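Local coordinates for protein perosamine synthetase (Caulobacter crescentus, PDB 3BN1) that catalyses the pyridoxal phosphate-dependent transfer of an amino group from L-glutamate to GDP-4-keto-6-deoxy-D-mannose, yielding GDP-perosamine for O-antigen synthesis, at residues Lys45-Ala48 with Asp49-Val53; Lys118-Ala121 with Leu122-Pro125; Ile139-Met142 with Asp143-Leu146; Leu146-Ala149 with Arg150-Leu154; Thr301-Gln304 with Val305-Asp308. All coordinates share one frame; numbering follows the deposited sequence.

How the contacts relate
All five are local contacts within single helices or at helix ends. Contacts 3 and 4 are the two ends of helix 142-151 and share Leu146, with centres 11 Å apart. Contact 2 lies against both: Leu119 CD2 meets Ile145 CG2 of contact 3 at 4.1 Å, and Glu120 OE2 forms a salt bridge with Arg151 NH2 of contact 4 at 2.6 Å, while Ile123 packs on Val148. Contact 1 stands apart, its nearest atoms about 9 Å from those of contact 3. Contact 5 is remote from the rest, its centre 40 Å from that of contact 1, yet its Ile306 side chain is about 12 Å from the bound 2-oxoglutarate.

Contact 1. Residues Lys45-Ala48 with Asp49-Val53; sequences KAFA and DYCGV
Cys51 SG sits obliquely beside the Phe47 ring, 4.1 Å from the ring centroid and 3.4 Å from Phe47 CE2, a sulfur-aromatic contact between residues one helical turn apart. Two torsions bring the groups together: Phe47 swings CG opposite its backbone N (chi1 -164°), which sends the ring outward and slightly toward the C-terminal end of the helix, within reach of Cys51, while Cys51 keeps SG beside its own N. On another side of the helix, Lys45 bends over to Asp49. The two chains meet at a slant, and Lys45 NZ is 3.4 Å from Asp49 OD2 in a salt bridge; the lysine is exposed and poorly ordered, so its exact course is uncertain. Beneath these side chains runs the helical backbone, with Asp49 N bonded to Lys45 O, Tyr50 N to Ala46 O and Cys51 N to Phe47 O. The helix stops in a Schellman motif. Gly52 takes a positive phi (73°), a conformation that suits glycine, and turns the chain so that Val53 N donates to Ala48 O at 2.8 Å; a weak bond from Gly52 N to Asp49 O lies inside that turn. The reversal also carries Val53 back over the helix end, where its CG2 comes 4.2 Å from Ala48 CB. Farther out, Phe182 meets the Phe47 ring edge-to-face, and Leu246 of helix 236-247 covers Ala46, Phe47 and Tyr50. Lys172 makes a cation-pi contact with the Tyr50 ring and bonds to Tyr50 O, while Val53 rests on Thr199 of strand 196-200.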
loop_
_atom_site.group_PDB
_atom_site.type_symbol
_atom_site.label_atom_id
_atom_site.label_comp_id
_atom_site.label_asym_id
_atom_site.label_seq_id
_atom_site.Cartn_x
_atom_site.Cartn_y
_atom_site.Cartn_z
ATOM N N LYS A 45 -1.397 13.630 -14.296
ATOM C CA LYS A 45 -1.677 14.815 -15.088
ATOM C C LYS A 45 -3.134 14.874 -15.537
ATOM O O LYS A 45 -3.835 15.856 -15.340
ATOM C CB LYS A 45 -0.780 14.791 -16.321
ATOM C CG LYS A 45 -0.184 16.151 -16.654
ATOM C CD LYS A 45 -0.332 16.491 -18.140
ATOM C CE LYS A 45 -1.679 17.150 -18.480
ATOM N NZ LYS A 45 -1.556 18.484 -19.151
ATOM N N ALA A 46 -3.538 13.851 -16.263
ATOM C CA ALA A 46 -4.909 13.784 -16.771
ATOM C C ALA A 46 -5.920 13.874 -15.643
ATOM O O ALA A 46 -7.038 14.360 -15.804
ATOM C CB ALA A 46 -5.097 12.421 -17.453
ATOM N N PHE A 47 -5.570 13.309 -14.494
ATOM C CA PHE A 47 -6.575 13.254 -13.423
ATOM C C PHE A 47 -6.768 14.574 -12.786
ATOM O O PHE A 47 -7.853 14.955 -12.406
ATOM C CB PHE A 47 -6.187 12.206 -12.352
ATOM C CG PHE A 47 -7.341 11.828 -11.452
ATOM C CD1 PHE A 47 -8.298 10.926 -11.897
ATOM C CD2 PHE A 47 -7.578 12.517 -10.264
ATOM C CE1 PHE A 47 -9.429 10.636 -11.151
ATOM C CE2 PHE A 47 -8.706 12.222 -9.491
ATOM C CZ PHE A 47 -9.625 11.236 -9.919
ATOM N N ALA A 48 -5.661 15.262 -12.624
ATOM C CA ALA A 48 -5.691 16.582 -12.049
ATOM C C ALA A 48 -6.513 17.518 -12.949
ATOM O O ALA A 48 -7.278 18.362 -12.470
ATOM C CB ALA A 48 -4.257 17.070 -11.916
ATOM N N ASP A 49 -6.319 17.383 -14.247
ATOM C CA ASP A 49 -7.091 18.155 -15.219
ATOM C C ASP A 49 -8.559 17.730 -15.167
ATOM O O ASP A 49 -9.456 18.555 -15.221
ATOM C CB ASP A 49 -6.621 17.892 -16.681
ATOM C CG ASP A 49 -5.154 18.215 -16.911
ATOM O OD1 ASP A 49 -4.557 19.029 -16.163
ATOM O OD2 ASP A 49 -4.611 17.651 -17.888
ATOM N N TYR A 50 -8.836 16.443 -15.079
ATOM C CA TYR A 50 -10.236 16.051 -15.061
ATOM C C TYR A 50 -10.942 16.628 -13.866
ATOM O O TYR A 50 -12.069 17.104 -13.974
ATOM C CB TYR A 50 -10.334 14.561 -15.105
ATOM C CG TYR A 50 -11.755 14.079 -15.124
ATOM C CD1 TYR A 50 -12.568 14.269 -16.231
ATOM C CD2 TYR A 50 -12.303 13.475 -13.997
ATOM C CE1 TYR A 50 -13.894 13.781 -16.236
ATOM C CE2 TYR A 50 -13.602 12.965 -13.997
ATOM C CZ TYR A 50 -14.399 13.146 -15.117
ATOM O OH TYR A 50 -15.704 12.692 -15.099
ATOM N N CYS A 51 -10.247 16.662 -12.743
ATOM C CA CYS A 51 -10.796 17.295 -11.555
ATOM C C CYS A 51 -10.673 18.812 -11.503
ATOM O O CYS A 51 -11.218 19.457 -10.594
ATOM C CB CYS A 51 -10.119 16.750 -10.293
ATOM S SG CYS A 51 -10.633 15.004 -10.111
ATOM N N GLY A 52 -9.908 19.371 -12.425
ATOM C CA GLY A 52 -9.744 20.814 -12.450
ATOM C C GLY A 52 -8.864 21.323 -11.305
ATOM O O GLY A 52 -9.003 22.458 -10.852
ATOM N N VAL A 53 -7.852 20.566 -10.910
ATOM C CA VAL A 53 -7.022 21.074 -9.811
ATOM C C VAL A 53 -5.591 21.043 -10.277
ATOM O O VAL A 53 -5.298 20.455 -11.323
ATOM C CB VAL A 53 -7.098 20.157 -8.566
ATOM C CG1 VAL A 53 -8.456 20.147 -7.942
ATOM C CG2 VAL A 53 -6.643 18.761 -8.914
#

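Contact 2. Residues Lys118-Ala121 with Leu122-Pro125; sequences KLEA and LITP
Leu122 N donates to Leu119 O at 2.7 Å, and Ile123 N donates to Glu120 O at 3.1 Å. Both bonds span three residues, as in a 3-10 turn, and both donors stand well above the plane of the carbonyl they meet, by 45° at Leu119 and 64° at Glu120. The short helix 116-119 thus tightens as it ends; at Ile123 the chain becomes extended. The Leu122 side chain folds back over the preceding turn. Its CG, placed opposite the carbonyl carbon (chi1 -71°), comes 3.5 Å from Lys118 O, and its CB rests near Leu119 O, so within this turn the leucine meets backbone carbonyls, not side chains. Between side chains, Ile123 makes the contact: its CD1 meets the aliphatic CG of Glu120 at 4.0 Å, the two chains crossing at a slant. The glutamate extends beyond CG and carries its carboxylate away from the isoleucine, where OE2 is taken by Arg151 in a salt bridge and by His152 in a hydrogen bond. That pairing ties the turn to the C-terminal end of helix 142-151, on whose Val148 both Glu120 and Ile123 pack. The chain then runs on through Thr124 toward strand 127-130. Leu119, Leu122 and Ile123 all reach Ile82 of strand 80-84, and Leu122 also covers Val103 and Val105 of the edge strand 101-105.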
loop_
_atom_site.group_PDB
_atom_site.type_symbol
_atom_site.label_atom_id
_atom_site.label_comp_id
_atom_site.label_asym_id
_atom_site.label_seq_id
_atom_site.Cartn_x
_atom_site.Cartn_y
_atom_site.Cartn_z
ATOM N N LYS A 118 -25.471 19.520 11.518
ATOM C CA LYS A 118 -25.103 18.883 12.797
ATOM C C LYS A 118 -23.613 19.084 13.081
ATOM O O LYS A 118 -23.060 18.706 14.117
ATOM C CB LYS A 118 -25.469 17.387 12.785
ATOM C CG LYS A 118 -26.959 17.197 12.563
ATOM C CD LYS A 118 -27.515 15.873 13.128
ATOM C CE LYS A 118 -28.607 16.165 14.194
ATOM N NZ LYS A 118 -29.988 15.623 13.915
ATOM N N LEU A 119 -22.951 19.727 12.143
ATOM C CA LEU A 119 -21.524 19.925 12.314
ATOM C C LEU A 119 -21.074 20.831 13.450
ATOM O O LEU A 119 -20.187 20.487 14.258
ATOM C CB LEU A 119 -21.017 20.527 11.016
ATOM C CG LEU A 119 -19.742 20.180 10.269
ATOM C CD1 LEU A 119 -19.413 18.671 10.429
ATOM C CD2 LEU A 119 -19.990 20.667 8.804
ATOM N N GLU A 120 -21.615 22.048 13.473
ATOM C CA GLU A 120 -21.076 23.040 14.399
ATOM C C GLU A 120 -20.965 22.687 15.832
ATOM O O GLU A 120 -19.993 23.028 16.483
ATOM C CB GLU A 120 -21.670 24.426 14.228
ATOM C CG GLU A 120 -20.572 25.437 14.302
ATOM C CD GLU A 120 -21.037 26.754 13.819
ATOM O OE1 GLU A 120 -22.118 26.743 13.191
ATOM O OE2 GLU A 120 -20.325 27.753 14.061
ATOM N N ALA A 121 -22.008 22.025 16.301
ATOM C CA ALA A 121 -22.117 21.623 17.676
ATOM C C ALA A 121 -21.079 20.550 17.965
ATOM O O ALA A 121 -20.924 20.126 19.108
ATOM C CB ALA A 121 -23.492 21.035 17.873
ATOM N N LEU A 122 -20.398 20.054 16.938
ATOM C CA LEU A 122 -19.405 18.985 17.230
ATOM C C LEU A 122 -17.989 19.543 17.309
ATOM O O LEU A 122 -17.001 18.842 17.690
ATOM C CB LEU A 122 -19.433 17.926 16.122
ATOM C CG LEU A 122 -20.720 17.081 16.154
ATOM C CD1 LEU A 122 -20.597 16.129 14.941
ATOM C CD2 LEU A 122 -20.730 16.312 17.411
ATOM N N ILE A 123 -17.904 20.806 16.896
ATOM C CA ILE A 123 -16.596 21.488 16.887
ATOM C C ILE A 123 -16.124 21.758 18.317
ATOM O O ILE A 123 -16.935 22.146 19.142
ATOM C CB ILE A 123 -16.503 22.728 15.916
ATOM C CG1 ILE A 123 -16.937 22.308 14.489
ATOM C CG2 ILE A 123 -15.063 23.274 15.886
ATOM C CD1 ILE A 123 -17.180 23.471 13.473
ATOM N N THR A 124 -14.844 21.497 18.594
ATOM C CA THR A 124 -14.210 21.701 19.900
ATOM C C THR A 124 -12.825 22.242 19.656
ATOM O O THR A 124 -12.396 22.310 18.540
ATOM C CB THR A 124 -14.047 20.379 20.665
ATOM O OG1 THR A 124 -12.909 19.666 20.170
ATOM C CG2 THR A 124 -15.323 19.624 20.504
ATOM N N PRO A 125 -12.109 22.587 20.709
ATOM C CA PRO A 125 -10.746 23.081 20.548
ATOM C C PRO A 125 -9.821 22.136 19.798
ATOM O O PRO A 125 -8.771 22.568 19.306
ATOM C CB PRO A 125 -10.264 23.171 22.005
ATOM C CG PRO A 125 -11.473 23.555 22.751
ATOM C CD PRO A 125 -12.562 22.681 22.112
#

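Contact 3. Residues Ile139-Met142 with Asp143-Leu146; sequences ICDM and DPIL
Met142 O receives the amide of Leu146 at 2.7 Å, with the donor nearly in line with the carbonyl (C=O...N angle 168°), making the first full turn of helix 142-151. Leu146 leans over the same carbonyl, its CG 3.2 Å from Met142 O, so the oxygen is covered by apolar atoms as well as bonded. The Met142 side chain is curled, and bends at chi2 and chi3, each close to -60°, bring CE to 4.1 Å from Leu146 CG and SD to the same distance from Ile145 CD1. Ile145 points back at the residues before the helix. Its CD1 touches Cys140 CB at 3.8 Å and its CG1 crowds Asp141 O. Across from this apolar cluster, the Asp141 carboxylate lies against the Pro144 ring, the two side chains crossing at about a right angle, with OD2 3.5 Å from Pro144 CG. Asp141 holds the N-cap position without making a capping bond there; its OD1 goes instead to Tyr168 OH, which also bonds to Asp143 N, while Asp143 OD2 pairs with Arg169. Pro144, having no N-H to offer, fits readily into this first turn, where amides lack a carbonyl one turn back. The chain passes through an inverse gamma turn centred on Asp141 and into the helix of the beta-alpha-beta crossover that joins strands 127-130 and 155-159 of the large aminotransferase sheet.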
loop_
_atom_site.group_PDB
_atom_site.type_symbol
_atom_site.label_atom_id
_atom_site.label_comp_id
_atom_site.label_asym_id
_atom_site.label_seq_id
_atom_site.Cartn_x
_atom_site.Cartn_y
_atom_site.Cartn_z
ATOM N N ILE A 139 -22.055 14.187 -4.303
ATOM C CA ILE A 139 -21.299 15.170 -3.441
ATOM C C ILE A 139 -22.126 15.721 -2.267
ATOM O O ILE A 139 -23.304 16.056 -2.432
ATOM C CB ILE A 139 -20.676 16.291 -4.323
ATOM C CG1 ILE A 139 -19.634 15.669 -5.296
ATOM C CG2 ILE A 139 -20.061 17.397 -3.467
ATOM C CD1 ILE A 139 -19.070 16.546 -6.398
ATOM N N CYS A 140 -21.541 15.801 -1.066
ATOM C CA CYS A 140 -22.264 16.364 0.070
ATOM C C CYS A 140 -22.550 17.836 -0.207
ATOM O O CYS A 140 -22.031 18.411 -1.173
ATOM C CB CYS A 140 -21.346 16.383 1.287
ATOM S SG CYS A 140 -20.791 14.715 1.779
ATOM N N ASP A 141 -23.391 18.431 0.640
ATOM C CA ASP A 141 -23.715 19.845 0.489
ATOM C C ASP A 141 -22.551 20.707 0.952
ATOM O O ASP A 141 -22.501 21.193 2.093
ATOM C CB ASP A 141 -24.994 20.197 1.248
ATOM C CG ASP A 141 -25.646 21.493 0.713
ATOM O OD1 ASP A 141 -25.189 22.092 -0.286
ATOM O OD2 ASP A 141 -26.675 21.907 1.265
ATOM N N MET A 142 -21.607 20.856 0.044
ATOM C CA MET A 142 -20.337 21.518 0.327
ATOM C C MET A 142 -20.284 22.928 0.817
ATOM O O MET A 142 -19.527 23.259 1.714
ATOM C CB MET A 142 -19.304 21.273 -0.772
ATOM C CG MET A 142 -19.003 19.807 -0.977
ATOM S SD MET A 142 -18.256 19.040 0.522
ATOM C CE MET A 142 -16.724 20.034 0.793
ATOM N N ASP A 143 -21.131 23.768 0.237
ATOM C CA ASP A 143 -21.070 25.148 0.620
ATOM C C ASP A 143 -21.332 25.333 2.111
ATOM O O ASP A 143 -20.542 25.941 2.821
ATOM C CB ASP A 143 -21.979 25.942 -0.324
ATOM C CG ASP A 143 -21.354 26.164 -1.710
ATOM O OD1 ASP A 143 -20.146 25.816 -1.906
ATOM O OD2 ASP A 143 -22.072 26.693 -2.591
ATOM N N PRO A 144 -22.400 24.784 2.656
ATOM C CA PRO A 144 -22.595 24.999 4.094
ATOM C C PRO A 144 -21.442 24.407 4.932
ATOM O O PRO A 144 -21.102 24.893 6.007
ATOM C CB PRO A 144 -23.895 24.214 4.405
ATOM C CG PRO A 144 -24.451 23.848 3.134
ATOM C CD PRO A 144 -23.651 24.382 1.989
ATOM N N ILE A 145 -20.883 23.312 4.447
ATOM C CA ILE A 145 -19.873 22.638 5.214
ATOM C C ILE A 145 -18.599 23.518 5.175
ATOM O O ILE A 145 -17.852 23.654 6.163
ATOM C CB ILE A 145 -19.601 21.261 4.559
ATOM C CG1 ILE A 145 -20.817 20.337 4.593
ATOM C CG2 ILE A 145 -18.278 20.653 5.086
ATOM C CD1 ILE A 145 -20.546 18.951 3.977
ATOM N N LEU A 146 -18.305 24.058 3.996
ATOM C CA LEU A 146 -17.141 24.941 3.834
ATOM C C LEU A 146 -17.401 26.208 4.657
ATOM O O LEU A 146 -16.477 26.767 5.312
ATOM C CB LEU A 146 -16.918 25.286 2.365
ATOM C CG LEU A 146 -16.405 24.098 1.529
ATOM C CD1 LEU A 146 -16.420 24.468 0.072
ATOM C CD2 LEU A 146 -14.928 23.774 1.933
#

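Contact 4. Residues Leu146-Ala149 with Arg150-Leu154; sequences LEVA and RRHNL
Glu147 and Arg151 set their charged groups nearly coplanar, the carboxylate and guanidinium planes 26° apart, with the carboxylate at the edge of the guanidinium. Arg151 NH1 gives a hydrogen bond to the syn lone pair of Glu147 OE1 at 3.0 Å, part of a salt bridge, while NE faces OE2; that second separation is modelled implausibly short, so its exact length is doubtful. The glutamate reaches this place by setting CG opposite its backbone N (chi1 -171°) and then bending at chi2. Val148 CA lies over one face of the same guanidinium. Arg150 instead runs alongside Leu146, pointing the same way, and lays a guanidinium face over Leu146 CB, 3.8 Å from NH1. His152 turns its ring edge to the helix, with CD2 3.1 Å from Val148 O in the ring plane. Below, the backbone ends in a Schellman motif: Asn153 takes a positive phi, Leu154 N bonds to Ala149 O at 2.8 Å, Asn153 N bonds weakly to Arg150 O, and Leu154 CB comes to rest 4.1 Å from Ala149 CB. Arg151 and His152 also share Glu120. Set between two acids, the Arg151 charge is probably well balanced; Glu120 may favour a protonated His152, though a neutral ring carrying its proton on NE2 would also fit.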
loop_
_atom_site.group_PDB
_atom_site.type_symbol
_atom_site.label_atom_id
_atom_site.label_comp_id
_atom_site.label_asym_id
_atom_site.label_seq_id
_atom_site.Cartn_x
_atom_site.Cartn_y
_atom_site.Cartn_z
ATOM N N LEU A 146 -18.305 24.058 3.996
ATOM C CA LEU A 146 -17.141 24.941 3.834
ATOM C C LEU A 146 -17.401 26.208 4.657
ATOM O O LEU A 146 -16.477 26.767 5.312
ATOM C CB LEU A 146 -16.918 25.286 2.365
ATOM C CG LEU A 146 -16.405 24.098 1.529
ATOM C CD1 LEU A 146 -16.420 24.468 0.072
ATOM C CD2 LEU A 146 -14.928 23.774 1.933
ATOM N N GLU A 147 -18.665 26.635 4.683
ATOM C CA GLU A 147 -19.007 27.812 5.497
ATOM C C GLU A 147 -18.614 27.594 6.968
ATOM O O GLU A 147 -17.917 28.439 7.567
ATOM C CB GLU A 147 -20.483 28.218 5.317
ATOM C CG GLU A 147 -20.861 29.583 5.962
ATOM C CD GLU A 147 -20.913 29.586 7.509
ATOM O OE1 GLU A 147 -21.310 28.579 8.139
ATOM O OE2 GLU A 147 -20.575 30.623 8.132
ATOM N N VAL A 148 -19.019 26.456 7.543
ATOM C CA VAL A 148 -18.674 26.176 8.952
ATOM C C VAL A 148 -17.151 26.065 9.159
ATOM O O VAL A 148 -16.568 26.683 10.085
ATOM C CB VAL A 148 -19.395 24.900 9.432
ATOM C CG1 VAL A 148 -18.954 24.497 10.844
ATOM C CG2 VAL A 148 -20.856 25.143 9.414
ATOM N N ALA A 149 -16.513 25.295 8.289
ATOM C CA ALA A 149 -15.062 25.069 8.388
ATOM C C ALA A 149 -14.277 26.380 8.358
ATOM O O ALA A 149 -13.367 26.591 9.158
ATOM C CB ALA A 149 -14.557 24.128 7.229
ATOM N N ARG A 150 -14.640 27.269 7.447
ATOM C CA ARG A 150 -13.906 28.543 7.331
ATOM C C ARG A 150 -14.021 29.429 8.565
ATOM O O ARG A 150 -13.041 30.061 9.000
ATOM C CB ARG A 150 -14.257 29.268 6.047
ATOM C CG ARG A 150 -14.025 28.374 4.828
ATOM C CD ARG A 150 -14.309 29.059 3.486
ATOM N NE ARG A 150 -13.557 28.388 2.418
ATOM C CZ ARG A 150 -14.023 28.043 1.214
ATOM N NH1 ARG A 150 -15.270 28.304 0.857
ATOM N NH2 ARG A 150 -13.217 27.467 0.328
ATOM N N ARG A 151 -15.197 29.354 9.179
ATOM C CA ARG A 151 -15.526 30.072 10.381
ATOM C C ARG A 151 -14.712 29.569 11.564
ATOM O O ARG A 151 -14.405 30.351 12.463
ATOM C CB ARG A 151 -17.022 29.875 10.698
ATOM C CG ARG A 151 -17.694 31.076 11.320
ATOM C CD ARG A 151 -18.929 31.531 10.547
ATOM N NE ARG A 151 -19.919 30.468 10.389
ATOM C CZ ARG A 151 -20.299 29.638 11.355
ATOM N NH1 ARG A 151 -21.185 28.672 11.085
ATOM N NH2 ARG A 151 -19.776 29.760 12.566
ATOM N N HIS A 152 -14.377 28.283 11.544
ATOM C CA HIS A 152 -13.625 27.648 12.613
ATOM C C HIS A 152 -12.214 27.342 12.202
ATOM O O HIS A 152 -11.488 26.639 12.891
ATOM C CB HIS A 152 -14.356 26.394 13.110
ATOM C CG HIS A 152 -15.691 26.729 13.697
ATOM N ND1 HIS A 152 -15.835 27.145 15.001
ATOM C CD2 HIS A 152 -16.907 26.898 13.117
ATOM C CE1 HIS A 152 -17.092 27.508 15.213
ATOM N NE2 HIS A 152 -17.773 27.335 14.096
ATOM N N ASN A 153 -11.822 27.905 11.078
ATOM C CA ASN A 153 -10.480 27.662 10.597
ATOM C C ASN A 153 -10.171 26.180 10.635
ATOM O O ASN A 153 -9.124 25.817 11.178
ATOM C CB ASN A 153 -9.447 28.378 11.460
ATOM C CG ASN A 153 -8.676 29.378 10.711
ATOM O OD1 ASN A 153 -7.770 29.025 9.952
ATOM N ND2 ASN A 153 -9.013 30.651 10.916
ATOM N N LEU A 154 -11.001 25.339 10.015
ATOM C CA LEU A 154 -10.718 23.901 9.922
ATOM C C LEU A 154 -10.392 23.593 8.478
ATOM O O LEU A 154 -10.869 24.248 7.531
ATOM C CB LEU A 154 -11.984 23.060 10.221
ATOM C CG LEU A 154 -12.466 23.505 11.611
ATOM C CD1 LEU A 154 -13.793 22.981 11.853
ATOM C CD2 LEU A 154 -11.492 23.036 12.701
#

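Contact 5. Residues Thr301-Gln304 with Val305-Asp308; sequences TRDQ and VIKD
Arg302 and Ile306 form the tight side of this turn, lying side by side and pointing the same way, with Arg302 CD 3.5 Å from Ile306 CD1. The arginine bends at chi2 and chi3 and turns its guanidinium edge to Asp303, itself exposed: NE and NH1 both donate to the single oxygen OD1, each at 2.8 Å, with that oxygen almost exactly in the guanidinium plane. This two-nitrogen hold fixes the rotation of the group, and its NH2 is taken by the backbone oxygens of Gly344 and Gly347. Val305, like Arg302, is buried, its CG2 close over Thr301 O. The Gln304-Lys307 side is looser and nearer solvent. Gln304, with CG opposite its backbone N (chi1 -168°) and a bend at chi2, turns NE2 to Asp308 OD1 at 3.0 Å; the donor comes from above the carboxylate plane, 38° out of it. Lys307 extends nearby at the exposed surface, crossing Gln304 at about a right angle, its CG 3.2 Å from Asp303 O. Thr301 is the N-cap, its OG1 accepting from Gln304 N at 3.0 Å, and regular helical bonds follow from Val305 N onward. Helix 302-311 lies on the small antiparallel sheet: Val305 and Ile306 pack on Leu348 of strand 347-350, Arg302 and Ile306 on Pro318 of strand 317-318, and Val305 and Asp308 touch Val371 of helix 358-371.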
loop_
_atom_site.group_PDB
_atom_site.type_symbol
_atom_site.label_atom_id
_atom_site.label_comp_id
_atom_site.label_asym_id
_atom_site.label_seq_id
_atom_site.Cartn_x
_atom_site.Cartn_y
_atom_site.Cartn_z
ATOM N N THR A 301 -37.041 -8.421 6.043
ATOM C CA THR A 301 -35.930 -7.572 6.503
ATOM C C THR A 301 -34.914 -7.249 5.373
ATOM O O THR A 301 -34.792 -7.977 4.398
ATOM C CB THR A 301 -35.126 -8.280 7.609
ATOM O OG1 THR A 301 -34.290 -9.293 7.008
ATOM C CG2 THR A 301 -36.046 -8.785 8.746
ATOM N N ARG A 302 -34.138 -6.185 5.498
ATOM C CA ARG A 302 -33.153 -5.883 4.438
ATOM C C ARG A 302 -32.151 -7.048 4.238
ATOM O O ARG A 302 -31.775 -7.417 3.091
ATOM C CB ARG A 302 -32.504 -4.511 4.770
ATOM C CG ARG A 302 -31.664 -3.816 3.719
ATOM C CD ARG A 302 -30.252 -4.394 3.470
ATOM N NE ARG A 302 -29.540 -4.759 4.698
ATOM C CZ ARG A 302 -29.021 -3.895 5.562
ATOM N NH1 ARG A 302 -28.384 -4.360 6.629
ATOM N NH2 ARG A 302 -29.045 -2.582 5.312
ATOM N N ASP A 303 -31.676 -7.664 5.325
ATOM C CA ASP A 303 -30.741 -8.750 5.111
ATOM C C ASP A 303 -31.354 -9.936 4.407
ATOM O O ASP A 303 -30.697 -10.608 3.595
ATOM C CB ASP A 303 -30.014 -9.173 6.406
ATOM C CG ASP A 303 -29.160 -8.044 6.957
ATOM O OD1 ASP A 303 -28.927 -7.052 6.242
ATOM O OD2 ASP A 303 -28.737 -8.112 8.123
ATOM N N GLN A 304 -32.646 -10.144 4.675
ATOM C CA GLN A 304 -33.352 -11.265 4.035
ATOM C C GLN A 304 -33.524 -11.016 2.508
ATOM O O GLN A 304 -33.363 -11.909 1.724
ATOM C CB GLN A 304 -34.712 -11.493 4.687
ATOM C CG GLN A 304 -35.352 -12.819 4.271
ATOM C CD GLN A 304 -34.424 -14.031 4.559
ATOM O OE1 GLN A 304 -34.009 -14.210 5.683
ATOM N NE2 GLN A 304 -34.092 -14.829 3.534
ATOM N N VAL A 305 -33.869 -9.796 2.097
ATOM C CA VAL A 305 -33.991 -9.422 0.694
ATOM C C VAL A 305 -32.673 -9.678 -0.015
ATOM O O VAL A 305 -32.675 -10.243 -1.094
ATOM C CB VAL A 305 -34.263 -7.876 0.592
ATOM C CG1 VAL A 305 -34.010 -7.355 -0.842
ATOM C CG2 VAL A 305 -35.690 -7.565 1.106
ATOM N N ILE A 306 -31.545 -9.345 0.624
ATOM C CA ILE A 306 -30.236 -9.569 -0.013
ATOM C C ILE A 306 -30.083 -11.071 -0.206
ATOM O O ILE A 306 -29.699 -11.556 -1.276
ATOM C CB ILE A 306 -29.037 -9.033 0.843
ATOM C CG1 ILE A 306 -28.907 -7.500 0.741
ATOM C CG2 ILE A 306 -27.742 -9.581 0.305
ATOM C CD1 ILE A 306 -28.210 -6.827 1.957
ATOM N N LYS A 307 -30.464 -11.838 0.808
ATOM C CA LYS A 307 -30.347 -13.281 0.595
ATOM C C LYS A 307 -31.300 -13.738 -0.471
ATOM O O LYS A 307 -30.981 -14.648 -1.217
ATOM C CB LYS A 307 -30.712 -14.063 1.854
ATOM C CG LYS A 307 -29.783 -13.630 2.954
ATOM C CD LYS A 307 -30.075 -14.308 4.235
ATOM C CE LYS A 307 -29.152 -13.853 5.366
ATOM N NZ LYS A 307 -29.871 -14.073 6.672
ATOM N N ASP A 308 -32.504 -13.186 -0.524
ATOM C CA ASP A 308 -33.391 -13.711 -1.548
ATOM C C ASP A 308 -32.961 -13.325 -2.947
ATOM O O ASP A 308 -33.124 -14.079 -3.914
ATOM C CB ASP A 308 -34.803 -13.253 -1.263
ATOM C CG ASP A 308 -35.317 -13.773 0.071
ATOM O OD1 ASP A 308 -34.790 -14.775 0.640
ATOM O OD2 ASP A 308 -36.299 -13.177 0.562
#